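Local coordinates for protein aldolase (Klebsiella pneumoniae, PDB 6VOQ) that is a zinc-binding protein of the class II aldolase and adducin family, of the AraD-like clan, at residues A[73-78]-A[159-164]; A[133-136]-A[141-144]; A[28-33]-A[77-82]; A[91-96]-A[171-176]. All coordinates share one frame; numbering follows the deposited sequence.

Contact 1. Residues A[73-78]-A[159-164]. With ZN (zinc ion), chain B.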
loop_
_atom_site.group_PDB
_atom_site.type_symbol
_atom_site.label_atom_id
_atom_site.label_comp_id
_atom_site.label_asym_id
_atom_site.label_seq_id
_atom_site.Cartn_x
_atom_site.Cartn_y
_atom_site.Cartn_z
ATOM N N SER A 73 -27.472 -0.092 5.878
ATOM C CA SER A 73 -26.808 -1.278 5.365
ATOM C C SER A 73 -27.538 -2.525 5.839
ATOM O O SER A 73 -28.009 -2.590 6.978
ATOM C CB SER A 73 -25.356 -1.303 5.843
ATOM O OG SER A 73 -24.691 -2.460 5.367
ATOM N N LYS A 74 -27.648 -3.517 4.953
ATOM C CA LYS A 74 -28.264 -4.778 5.353
ATOM C C LYS A 74 -27.480 -5.487 6.459
ATOM O O LYS A 74 -28.069 -6.254 7.229
ATOM C CB LYS A 74 -28.418 -5.685 4.132
ATOM C CG LYS A 74 -29.097 -4.979 2.974
ATOM C CD LYS A 74 -29.130 -5.821 1.727
ATOM C CE LYS A 74 -30.480 -6.496 1.573
ATOM N NZ LYS A 74 -30.470 -7.504 0.473
ATOM N N GLU A 75 -26.177 -5.232 6.577
ATOM C CA GLU A 75 -25.390 -5.875 7.619
ATOM C C GLU A 75 -25.573 -5.233 8.986
ATOM O O GLU A 75 -25.065 -5.774 9.981
ATOM C CB GLU A 75 -23.914 -5.872 7.224
ATOM C CG GLU A 75 -23.683 -6.544 5.888
ATOM C CD GLU A 75 -22.228 -6.741 5.568
ATOM O OE1 GLU A 75 -21.734 -7.875 5.756
ATOM O OE2 GLU A 75 -21.580 -5.767 5.127
ATOM N N VAL A 76 -26.299 -4.113 9.063
ATOM C CA VAL A 76 -26.612 -3.508 10.352
ATOM C C VAL A 76 -27.456 -4.452 11.196
ATOM O O VAL A 76 -27.466 -4.345 12.427
ATOM C CB VAL A 76 -27.299 -2.141 10.136
ATOM C CG1 VAL A 76 -27.761 -1.526 11.455
ATOM C CG2 VAL A 76 -26.345 -1.192 9.415
ATOM N N THR A 77 -28.139 -5.404 10.552
ATOM C CA THR A 77 -28.857 -6.448 11.275
ATOM C C THR A 77 -27.970 -7.125 12.317
ATOM O O THR A 77 -28.378 -7.295 13.473
ATOM C CB THR A 77 -29.409 -7.483 10.294
ATOM O OG1 THR A 77 -30.341 -6.851 9.410
ATOM C CG2 THR A 77 -30.137 -8.581 11.050
ATOM N N PHE A 78 -26.752 -7.525 11.938
ATOM C CA PHE A 78 -25.925 -8.192 12.937
ATOM C C PHE A 78 -25.086 -7.217 13.755
ATOM O O PHE A 78 -24.537 -7.615 14.782
ATOM C CB PHE A 78 -25.044 -9.297 12.308
ATOM C CG PHE A 78 -24.006 -8.826 11.307
ATOM C CD1 PHE A 78 -22.905 -8.081 11.697
ATOM C CD2 PHE A 78 -24.088 -9.224 9.989
ATOM C CE1 PHE A 78 -21.957 -7.684 10.775
ATOM C CE2 PHE A 78 -23.133 -8.840 9.058
ATOM C CZ PHE A 78 -22.071 -8.072 9.448
ATOM N N ALA A 159 -16.409 -16.241 9.397
ATOM C CA ALA A 159 -15.669 -17.083 8.470
ATOM C C ALA A 159 -16.053 -16.751 7.032
ATOM O O ALA A 159 -17.206 -16.427 6.746
ATOM C CB ALA A 159 -15.941 -18.554 8.774
ATOM N N ASN A 160 -15.067 -16.812 6.133
ATOM C CA ASN A 160 -15.270 -16.521 4.710
ATOM C C ASN A 160 -15.939 -15.165 4.502
ATOM O O ASN A 160 -16.815 -15.005 3.651
ATOM C CB ASN A 160 -16.091 -17.612 4.026
ATOM C CG ASN A 160 -15.479 -18.971 4.162
ATOM O OD1 ASN A 160 -15.848 -19.750 5.046
ATOM N ND2 ASN A 160 -14.536 -19.278 3.285
ATOM N N HIS A 161 -15.526 -14.178 5.285
ATOM C CA HIS A 161 -16.240 -12.914 5.273
ATOM C C HIS A 161 -15.355 -11.769 5.740
ATOM O O HIS A 161 -14.858 -10.996 4.915
ATOM C CB HIS A 161 -17.482 -13.021 6.145
ATOM C CG HIS A 161 -18.414 -11.859 6.008
ATOM N ND1 HIS A 161 -19.731 -11.915 6.408
ATOM C CD2 HIS A 161 -18.223 -10.616 5.512
ATOM C CE1 HIS A 161 -20.309 -10.753 6.168
ATOM N NE2 HIS A 161 -19.415 -9.948 5.623
ATOM N N GLY A 162 -15.169 -11.642 7.058
ATOM C CA GLY A 162 -14.366 -10.577 7.614
ATOM C C GLY A 162 -14.668 -10.257 9.070
ATOM O O GLY A 162 -15.530 -10.880 9.706
ATOM N N PRO A 163 -13.956 -9.266 9.620
ATOM C CA PRO A 163 -14.083 -8.947 11.044
ATOM C C PRO A 163 -15.266 -8.048 11.375
ATOM O O PRO A 163 -15.730 -7.240 10.566
ATOM C CB PRO A 163 -12.772 -8.215 11.341
ATOM C CG PRO A 163 -12.467 -7.543 10.077
ATOM C CD PRO A 163 -12.844 -8.519 9.009
ATOM N N VAL A 164 -15.731 -8.192 12.610
ATOM C CA VAL A 164 -16.723 -7.321 13.223
ATOM C C VAL A 164 -16.127 -6.916 14.563
ATOM O O VAL A 164 -15.893 -7.777 15.421
ATOM C CB VAL A 164 -18.077 -8.021 13.411
ATOM C CG1 VAL A 164 -19.033 -7.127 14.209
ATOM C CG2 VAL A 164 -18.675 -8.395 12.065
HETATM ZN ZN ZN B . -19.557 -7.854 5.170
#
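Glu-75 and His-161 bind one zinc ion from opposite directions, with carboxylate and imidazole planes nearly coplanar, 4° apart. OE1 of Glu-75 stands 3.1 Å from NE2 of His-161 at the edge of the ring and in its plane, yet the two are not hydrogen-bonded: both atoms bind the metal, and NE2, with its lone pair on zinc, has no proton to offer. The zinc lies 2.2 Å from Glu-75 OE1 and 2.1 Å from His-161 NE2. OE2 of Glu-75 stays 2.9 Å from the zinc, so a single oxygen does the binding. The glutamate arrives from the turn that leads into helix 76-83, its chain extended beyond CG; the histidine comes out of a classic beta bulge in which His-161 and Gly-162 both face Leu-158. This is the metal centre of the class II aldolase fold, where His-94 and His-96 complete the set of ligands. Ser-73 OG caps the start of the turn with a weak bond from Glu-75 N. Beside the metal, Phe-78 turns its CG between backbone N and carbonyl carbon (chi1 64°), which brings the ring beneath its own chain: Glu-75 O sits over the ring centre, 3.4 Å above the plane. CE1 of the same ring meets Val-164 CG2 at 3.6 Å, an apolar touch between helix 76-83 and strand 162-167.

Contact 2. Residues A[133-136]-A[141-144]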
loop_
_atom_site.group_PDB
_atom_site.type_symbol
_atom_site.label_atom_id
_atom_site.label_comp_id
_atom_site.label_asym_id
_atom_site.label_seq_id
_atom_site.Cartn_x
_atom_site.Cartn_y
_atom_site.Cartn_z
ATOM N N PRO A 133 -19.204 -19.417 12.033
ATOM C CA PRO A 133 -19.215 -20.190 10.789
ATOM C C PRO A 133 -19.720 -19.360 9.619
ATOM O O PRO A 133 -20.394 -18.338 9.784
ATOM C CB PRO A 133 -20.157 -21.358 11.102
ATOM C CG PRO A 133 -20.103 -21.498 12.580
ATOM C CD PRO A 133 -19.923 -20.107 13.116
ATOM N N TYR A 134 -19.344 -19.793 8.419
ATOM C CA TYR A 134 -19.831 -19.126 7.223
ATOM C C TYR A 134 -21.301 -19.449 7.015
ATOM O O TYR A 134 -21.726 -20.603 7.146
ATOM C CB TYR A 134 -19.053 -19.542 5.977
ATOM C CG TYR A 134 -19.773 -19.065 4.740
ATOM C CD1 TYR A 134 -19.712 -17.729 4.362
ATOM C CD2 TYR A 134 -20.582 -19.921 3.999
ATOM C CE1 TYR A 134 -20.401 -17.261 3.258
ATOM C CE2 TYR A 134 -21.286 -19.461 2.894
ATOM C CZ TYR A 134 -21.180 -18.125 2.524
ATOM O OH TYR A 134 -21.863 -17.645 1.430
ATOM N N TYR A 135 -22.069 -18.419 6.672
ATOM C CA TYR A 135 -23.460 -18.551 6.272
ATOM C C TYR A 135 -23.722 -17.578 5.137
ATOM O O TYR A 135 -23.108 -16.512 5.065
ATOM C CB TYR A 135 -24.432 -18.246 7.421
ATOM C CG TYR A 135 -24.306 -19.147 8.623
ATOM C CD1 TYR A 135 -24.686 -20.480 8.556
ATOM C CD2 TYR A 135 -23.835 -18.652 9.841
ATOM C CE1 TYR A 135 -24.586 -21.308 9.665
ATOM C CE2 TYR A 135 -23.730 -19.472 10.957
ATOM C CZ TYR A 135 -24.107 -20.800 10.861
ATOM O OH TYR A 135 -24.014 -21.623 11.959
ATOM N N ARG A 136 -24.658 -17.946 4.273
ATOM C CA ARG A 136 -25.085 -17.067 3.193
ATOM C C ARG A 136 -25.319 -15.656 3.728
ATOM O O ARG A 136 -25.909 -15.493 4.804
ATOM C CB ARG A 136 -26.369 -17.611 2.556
ATOM C CG ARG A 136 -26.680 -17.031 1.202
ATOM C CD ARG A 136 -28.145 -16.722 1.090
ATOM N NE ARG A 136 -28.612 -16.734 -0.292
ATOM C CZ ARG A 136 -28.433 -15.732 -1.146
ATOM N NH1 ARG A 136 -27.791 -14.631 -0.766
ATOM N NH2 ARG A 136 -28.901 -15.827 -2.384
ATOM N N ARG A 141 -28.726 -16.715 11.110
ATOM C CA ARG A 141 -27.752 -17.380 11.968
ATOM C C ARG A 141 -26.511 -16.529 12.211
ATOM O O ARG A 141 -25.819 -16.735 13.216
ATOM C CB ARG A 141 -27.353 -18.724 11.368
ATOM C CG ARG A 141 -28.325 -19.842 11.684
ATOM C CD ARG A 141 -28.033 -21.070 10.859
ATOM N NE ARG A 141 -28.116 -20.806 9.425
ATOM C CZ ARG A 141 -27.973 -21.746 8.497
ATOM N NH1 ARG A 141 -27.744 -22.999 8.857
ATOM N NH2 ARG A 141 -28.052 -21.436 7.212
ATOM N N ILE A 142 -26.209 -15.581 11.325
ATOM C CA ILE A 142 -25.069 -14.706 11.570
ATOM C C ILE A 142 -25.330 -13.858 12.802
ATOM O O ILE A 142 -24.593 -13.928 13.790
ATOM C CB ILE A 142 -24.769 -13.847 10.333
ATOM C CG1 ILE A 142 -24.450 -14.757 9.142
ATOM C CG2 ILE A 142 -23.610 -12.904 10.621
ATOM C CD1 ILE A 142 -24.319 -14.034 7.824
ATOM N N ALA A 143 -26.423 -13.091 12.782
ATOM C CA ALA A 143 -26.827 -12.303 13.945
ATOM C C ALA A 143 -27.025 -13.164 15.192
ATOM O O ALA A 143 -26.708 -12.724 16.304
ATOM C CB ALA A 143 -28.108 -11.533 13.629
ATOM N N GLN A 144 -27.542 -14.383 15.035
ATOM C CA GLN A 144 -27.751 -15.239 16.197
ATOM C C GLN A 144 -26.423 -15.576 16.856
ATOM O O GLN A 144 -26.278 -15.473 18.077
ATOM C CB GLN A 144 -28.497 -16.514 15.795
ATOM C CG GLN A 144 -29.938 -16.292 15.332
ATOM C CD GLN A 144 -30.511 -17.500 14.581
ATOM O OE1 GLN A 144 -29.991 -18.612 14.682
ATOM N NE2 GLN A 144 -31.575 -17.275 13.819
#
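The ring of Tyr-135 lies under the side chain of Arg-141, which runs across it roughly perpendicular, where the loop after strand 131-132 leads into helix 140-149. Strand, helix and the parallel strand 155-158 that follows form a beta-alpha-beta crossover, and this contact folds its first connection back onto the first turn of the helix. Arg-141 covers one face of the tyrosine with two different parts. Its CB makes a CH-pi contact, 3.8 Å from the ring centroid and 12° off the normal. The chain then bends at chi3 (-59°) and brings the guanidinium back over the CD1-CE1 side of the same face, with CZ 3.5 Å from Tyr-135 CD1. The two planes are tilted by 28°, so the flat groups overlap without being parallel. On the arginine side, Tyr-135 CD1 lies over the centre of the guanidinium; the N-H groups lie in the guanidinium plane, and NH2 makes a salt bridge with Asp-139 OD1, in the short link between the two segments. Ile-142 takes a different position, at the edge of the tyrosine ring and near its plane, and the two side chains run antiparallel alongside each other. Ile-142 CG1 rests 3.9 Å from Tyr-135 CB, while the isoleucine also packs against Phe-78 of helix 76-83. Beyond CG1 the chain is extended, and its terminal CD1 reaches the carbonyl O of Arg-136 at 3.7 Å.

Contact 3. Residues A[28-33]-A[77-82]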
loop_
_atom_site.group_PDB
_atom_site.type_symbol
_atom_site.label_atom_id
_atom_site.label_comp_id
_atom_site.label_asym_id
_atom_site.label_seq_id
_atom_site.Cartn_x
_atom_site.Cartn_y
_atom_site.Cartn_z
ATOM N N ALA A 28 -17.673 -2.466 0.144
ATOM C CA ALA A 28 -17.586 -3.320 1.323
ATOM C C ALA A 28 -17.400 -2.509 2.600
ATOM O O ALA A 28 -16.678 -1.507 2.624
ATOM C CB ALA A 28 -16.438 -4.317 1.189
ATOM N N GLY A 29 -18.051 -2.961 3.658
ATOM C CA GLY A 29 -17.836 -2.409 4.977
ATOM C C GLY A 29 -18.990 -1.536 5.427
ATOM O O GLY A 29 -19.741 -0.976 4.622
ATOM N N ASN A 30 -19.140 -1.421 6.741
ATOM C CA ASN A 30 -20.137 -0.531 7.310
ATOM C C ASN A 30 -19.724 -0.164 8.730
ATOM O O ASN A 30 -18.964 -0.885 9.380
ATOM C CB ASN A 30 -21.529 -1.163 7.284
ATOM C CG ASN A 30 -21.505 -2.629 7.622
ATOM O OD1 ASN A 30 -21.460 -3.006 8.790
ATOM N ND2 ASN A 30 -21.534 -3.472 6.597
ATOM N N LEU A 31 -20.216 0.981 9.184
ATOM C CA LEU A 31 -19.926 1.507 10.506
ATOM C C LEU A 31 -21.242 1.751 11.222
ATOM O O LEU A 31 -22.248 2.099 10.595
ATOM C CB LEU A 31 -19.100 2.821 10.434
ATOM C CG LEU A 31 -17.933 2.838 9.430
ATOM C CD1 LEU A 31 -17.322 4.223 9.279
ATOM C CD2 LEU A 31 -16.862 1.832 9.824
ATOM N N SER A 32 -21.239 1.547 12.537
ATOM C CA SER A 32 -22.373 1.956 13.357
ATOM C C SER A 32 -21.877 2.492 14.696
ATOM O O SER A 32 -20.783 2.149 15.158
ATOM C CB SER A 32 -23.364 0.803 13.574
ATOM O OG SER A 32 -22.836 -0.195 14.439
ATOM N N LEU A 33 -22.699 3.334 15.316
ATOM C CA LEU A 33 -22.404 3.838 16.651
ATOM C C LEU A 33 -23.705 4.201 17.355
ATOM O O LEU A 33 -24.677 4.627 16.723
ATOM C CB LEU A 33 -21.455 5.048 16.606
ATOM C CG LEU A 33 -21.867 6.309 15.829
ATOM C CD1 LEU A 33 -22.743 7.225 16.661
ATOM C CD2 LEU A 33 -20.635 7.074 15.362
ATOM N N THR A 77 -28.139 -5.404 10.552
ATOM C CA THR A 77 -28.857 -6.448 11.275
ATOM C C THR A 77 -27.970 -7.125 12.317
ATOM O O THR A 77 -28.378 -7.295 13.473
ATOM C CB THR A 77 -29.409 -7.483 10.294
ATOM O OG1 THR A 77 -30.341 -6.851 9.410
ATOM C CG2 THR A 77 -30.137 -8.581 11.050
ATOM N N PHE A 78 -26.752 -7.525 11.938
ATOM C CA PHE A 78 -25.925 -8.192 12.937
ATOM C C PHE A 78 -25.086 -7.217 13.755
ATOM O O PHE A 78 -24.537 -7.615 14.782
ATOM C CB PHE A 78 -25.044 -9.297 12.308
ATOM C CG PHE A 78 -24.006 -8.826 11.307
ATOM C CD1 PHE A 78 -22.905 -8.081 11.697
ATOM C CD2 PHE A 78 -24.088 -9.224 9.989
ATOM C CE1 PHE A 78 -21.957 -7.684 10.775
ATOM C CE2 PHE A 78 -23.133 -8.840 9.058
ATOM C CZ PHE A 78 -22.071 -8.072 9.448
ATOM N N HIS A 79 -24.982 -5.954 13.338
ATOM C CA HIS A 79 -24.528 -4.919 14.259
ATOM C C HIS A 79 -25.432 -4.862 15.484
ATOM O O HIS A 79 -24.956 -4.875 16.624
ATOM C CB HIS A 79 -24.530 -3.562 13.568
ATOM C CG HIS A 79 -23.375 -3.336 12.654
ATOM N ND1 HIS A 79 -22.528 -2.257 12.786
ATOM C CD2 HIS A 79 -22.943 -4.030 11.575
ATOM C CE1 HIS A 79 -21.614 -2.302 11.834
ATOM N NE2 HIS A 79 -21.842 -3.368 11.088
ATOM N N ARG A 80 -26.747 -4.779 15.256
ATOM C CA ARG A 80 -27.704 -4.654 16.351
ATOM C C ARG A 80 -27.615 -5.824 17.312
ATOM O O ARG A 80 -27.697 -5.628 18.528
ATOM C CB ARG A 80 -29.128 -4.544 15.801
ATOM C CG ARG A 80 -29.338 -3.327 14.916
ATOM C CD ARG A 80 -30.800 -3.105 14.594
ATOM N NE ARG A 80 -31.250 -3.933 13.484
ATOM C CZ ARG A 80 -32.087 -4.958 13.604
ATOM N NH1 ARG A 80 -32.574 -5.293 14.793
ATOM N NH2 ARG A 80 -32.443 -5.642 12.525
ATOM N N ALA A 81 -27.448 -7.043 16.789
ATOM C CA ALA A 81 -27.317 -8.211 17.651
ATOM C C ALA A 81 -26.221 -8.022 18.689
ATOM O O ALA A 81 -26.401 -8.395 19.854
ATOM C CB ALA A 81 -27.049 -9.461 16.811
ATOM N N VAL A 82 -25.101 -7.407 18.303
ATOM C CA VAL A 82 -24.023 -7.156 19.256
ATOM C C VAL A 82 -24.462 -6.150 20.316
ATOM O O VAL A 82 -24.299 -6.383 21.518
ATOM C CB VAL A 82 -22.759 -6.680 18.523
ATOM C CG1 VAL A 82 -21.655 -6.359 19.535
ATOM C CG2 VAL A 82 -22.310 -7.719 17.519
#
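His-79 reaches from helix 77-82 to strand 30-33 and meets Ser-32 and Asn-30 through the two nitrogens of its ring. Its CB, pointing toward the strand, is already 3.9 Å from Ser-32 OG. From there a chi1 of -78° sets CG opposite the carbonyl carbon, and the ring extends across the gap with its edge toward the strand. ND1 comes first: it shares a hydrogen bond of 2.7 Å with Ser-32 OG, which lies in the ring plane, and either atom could be the donor. The hydroxyl is also bonded to Tyr-83 OH, so a second partner helps fix its rotation. CE1, between the two nitrogens, passes the backbone of the strand, 4.1 Å from Leu-31 C, and CD2 comes within 3.3 Å of Asn-30 OD1. At the tip, NE2 lies beside Asn-30 OD1, near the plane of the imidazole; the modelled separation of 2.4 Å is very short and the N-H is bent well away from the oxygen (124°), so the details of this bond are doubtful. The amide plane of Asn-30 is turned 55° from the ring. Its other arm, ND2, makes a weak hydrogen bond to OE2 of the zinc ligand Glu-75, and the side chain ends about 5 Å from the zinc. Polar contacts thus join ring and strand in a buried place, where the axes of strand 30-33 and helix 77-82 come within 9.6 Å. The arrangement is consistent with a second shell around the metal, linking the central sheet of the class II aldolase fold to the helix covering its zinc-bearing face.

Contact 4. Residues A[91-96]-A[171-176]. With ZN (zinc ion), chain B.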
loop_
_atom_site.group_PDB
_atom_site.type_symbol
_atom_site.label_atom_id
_atom_site.label_comp_id
_atom_site.label_asym_id
_atom_site.label_seq_id
_atom_site.Cartn_x
_atom_site.Cartn_y
_atom_site.Cartn_z
ATOM N N ALA A 91 -19.971 1.268 19.501
ATOM C CA ALA A 91 -19.640 1.458 18.101
ATOM C C ALA A 91 -19.084 0.154 17.568
ATOM O O ALA A 91 -18.406 -0.589 18.283
ATOM C CB ALA A 91 -18.631 2.592 17.887
ATOM N N ILE A 92 -19.388 -0.108 16.298
ATOM C CA ILE A 92 -18.998 -1.330 15.619
ATOM C C ILE A 92 -18.407 -0.956 14.275
ATOM O O ILE A 92 -18.986 -0.150 13.536
ATOM C CB ILE A 92 -20.180 -2.297 15.427
ATOM C CG1 ILE A 92 -20.639 -2.871 16.757
ATOM C CG2 ILE A 92 -19.792 -3.433 14.495
ATOM C CD1 ILE A 92 -21.745 -3.899 16.579
ATOM N N VAL A 93 -17.255 -1.538 13.963
ATOM C CA VAL A 93 -16.610 -1.398 12.669
ATOM C C VAL A 93 -16.642 -2.768 12.016
ATOM O O VAL A 93 -16.151 -3.748 12.585
ATOM C CB VAL A 93 -15.173 -0.874 12.810
ATOM C CG1 VAL A 93 -14.361 -1.111 11.527
ATOM C CG2 VAL A 93 -15.201 0.596 13.163
ATOM N N HIS A 94 -17.267 -2.853 10.853
ATOM C CA HIS A 94 -17.244 -4.070 10.063
ATOM C C HIS A 94 -16.548 -3.778 8.745
ATOM O O HIS A 94 -16.951 -2.870 8.013
ATOM C CB HIS A 94 -18.641 -4.610 9.805
ATOM C CG HIS A 94 -18.656 -5.723 8.808
ATOM N ND1 HIS A 94 -17.925 -6.881 8.980
ATOM C CD2 HIS A 94 -19.279 -5.844 7.614
ATOM C CE1 HIS A 94 -18.118 -7.676 7.944
ATOM N NE2 HIS A 94 -18.934 -7.070 7.100
ATOM N N LEU A 95 -15.504 -4.537 8.453
ATOM C CA LEU A 95 -14.744 -4.377 7.227
ATOM C C LEU A 95 -14.467 -5.744 6.632
ATOM O O LEU A 95 -14.542 -6.766 7.314
ATOM C CB LEU A 95 -13.410 -3.669 7.472
ATOM C CG LEU A 95 -13.442 -2.253 8.000
ATOM C CD1 LEU A 95 -12.041 -1.915 8.424
ATOM C CD2 LEU A 95 -13.935 -1.310 6.920
ATOM N N HIS A 96 -14.151 -5.755 5.343
ATOM C CA HIS A 96 -13.525 -6.917 4.726
ATOM C C HIS A 96 -12.032 -6.691 4.585
ATOM O O HIS A 96 -11.466 -6.905 3.506
ATOM C CB HIS A 96 -14.163 -7.229 3.375
ATOM C CG HIS A 96 -15.644 -7.426 3.439
ATOM N ND1 HIS A 96 -16.409 -7.674 2.319
ATOM C CD2 HIS A 96 -16.503 -7.408 4.483
ATOM C CE1 HIS A 96 -17.676 -7.792 2.670
ATOM N NE2 HIS A 96 -17.760 -7.634 3.978
ATOM N N ARG A 171 -13.914 5.782 17.114
ATOM C CA ARG A 171 -12.469 5.827 16.918
ATOM C C ARG A 171 -11.778 4.675 17.635
ATOM O O ARG A 171 -10.790 4.129 17.133
ATOM C CB ARG A 171 -11.894 7.165 17.385
ATOM C CG ARG A 171 -10.395 7.289 17.105
ATOM C CD ARG A 171 -9.945 8.734 16.968
ATOM N NE ARG A 171 -10.531 9.411 15.812
ATOM C CZ ARG A 171 -10.145 9.216 14.554
ATOM N NH1 ARG A 171 -9.174 8.348 14.279
ATOM N NH2 ARG A 171 -10.733 9.887 13.569
ATOM N N GLU A 172 -12.272 4.294 18.815
ATOM C CA GLU A 172 -11.661 3.186 19.538
ATOM C C GLU A 172 -11.922 1.863 18.827
ATOM O O GLU A 172 -11.035 1.003 18.756
ATOM C CB GLU A 172 -12.178 3.150 20.973
ATOM C CG GLU A 172 -11.217 2.502 21.964
ATOM C CD GLU A 172 -11.808 1.269 22.650
ATOM O OE1 GLU A 172 -13.018 1.001 22.484
ATOM O OE2 GLU A 172 -11.054 0.564 23.357
ATOM N N ALA A 173 -13.127 1.688 18.282
ATOM C CA ALA A 173 -13.410 0.497 17.491
ATOM C C ALA A 173 -12.562 0.474 16.224
ATOM O O ALA A 173 -12.095 -0.590 15.799
ATOM C CB ALA A 173 -14.902 0.429 17.156
ATOM N N THR A 174 -12.328 1.642 15.622
ATOM C CA THR A 174 -11.462 1.700 14.450
ATOM C C THR A 174 -10.022 1.361 14.812
ATOM O O THR A 174 -9.338 0.647 14.070
ATOM C CB THR A 174 -11.539 3.082 13.823
ATOM O OG1 THR A 174 -12.910 3.386 13.544
ATOM C CG2 THR A 174 -10.733 3.120 12.551
ATOM N N ASN A 175 -9.545 1.865 15.951
ATOM C CA ASN A 175 -8.203 1.523 16.408
ATOM C C ASN A 175 -8.095 0.038 16.731
ATOM O O ASN A 175 -7.099 -0.604 16.386
ATOM C CB ASN A 175 -7.824 2.366 17.629
ATOM C CG ASN A 175 -7.611 3.835 17.294
ATOM O OD1 ASN A 175 -7.515 4.216 16.125
ATOM N ND2 ASN A 175 -7.534 4.670 18.329
ATOM N N ASN A 176 -9.113 -0.526 17.389
ATOM C CA ASN A 176 -9.140 -1.974 17.606
ATOM C C ASN A 176 -9.098 -2.737 16.292
ATOM O O ASN A 176 -8.384 -3.736 16.173
ATOM C CB ASN A 176 -10.391 -2.372 18.381
ATOM C CG ASN A 176 -10.392 -1.828 19.774
ATOM O OD1 ASN A 176 -9.352 -1.430 20.295
ATOM N ND2 ASN A 176 -11.558 -1.815 20.400
HETATM ZN ZN ZN B . -19.557 -7.854 5.170
#
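Ala-91 and Val-93 meet Ala-173 and Thr-174 where strand 91-94 of the central sheet lies against helix 170-190, one helix-on-sheet face of the class II aldolase fold. The axes of strand 91-94 and helix 171-176 approach to 7.3 Å and cross at -37°, a close approach consistent with the small alanine side chains at the interface. The apolar contacts centre on Ala-173, whose CB sits 4.4 Å from Ala-91 CB and 4.0 Å from Val-93 CG2. Val-93 holds CG1 anti to its own nitrogen (chi1 163°), and this leaves CG2 directed to the helix. The same methyl also touches a polar atom, Thr-174 OG1, at 3.6 Å; this is packing alone, since the hydroxyl is hydrogen-bonded to Leu-170 O one turn back in the helix. Ile-92, between them, faces the other side of the sheet, packing on His-79 and Val-82.

Metal bonds make up the remaining group, at the far end of segment 91-96. His-94 follows the strand's alternation and points from the sheet to the zinc, with ND1 hydrogen-bonded to Pro-163 O, a second-shell bond that fixes the ring's rotation. His-96 lies beyond the strand, its ring stacked on Tyr-121 of a second subunit, and CE1 of His-94 approaches the rim of the His-96 ring within its plane. Each histidine binds through NE2, His-94 NE2 and His-96 NE2 both being 2.2 Å from the zinc.

Overall arrangement
Contacts 1 and 3 share helix 76-83, their centres about 7 Å apart, while contact 4 is about 12 Å from contact 1 and 10 Å from contact 3. Strands 30-34, 91-94 and 162-167 are neighbours in one sheet, with helix 76-83 on one face and helix 170-190 on the other. Contact 3 precedes contact 4 in sequence, and both segments of contact 2 fall between those of contact 1 and of contact 4. The zinc ligands come from the start of helix 76-83, from strand 91-94 with the residues after it, and from just before strand 162-167. Peripheral contact 2 lies on helix 140-149, which packs on Phe-78 and Ala-81, covering helix 76-83 from outside.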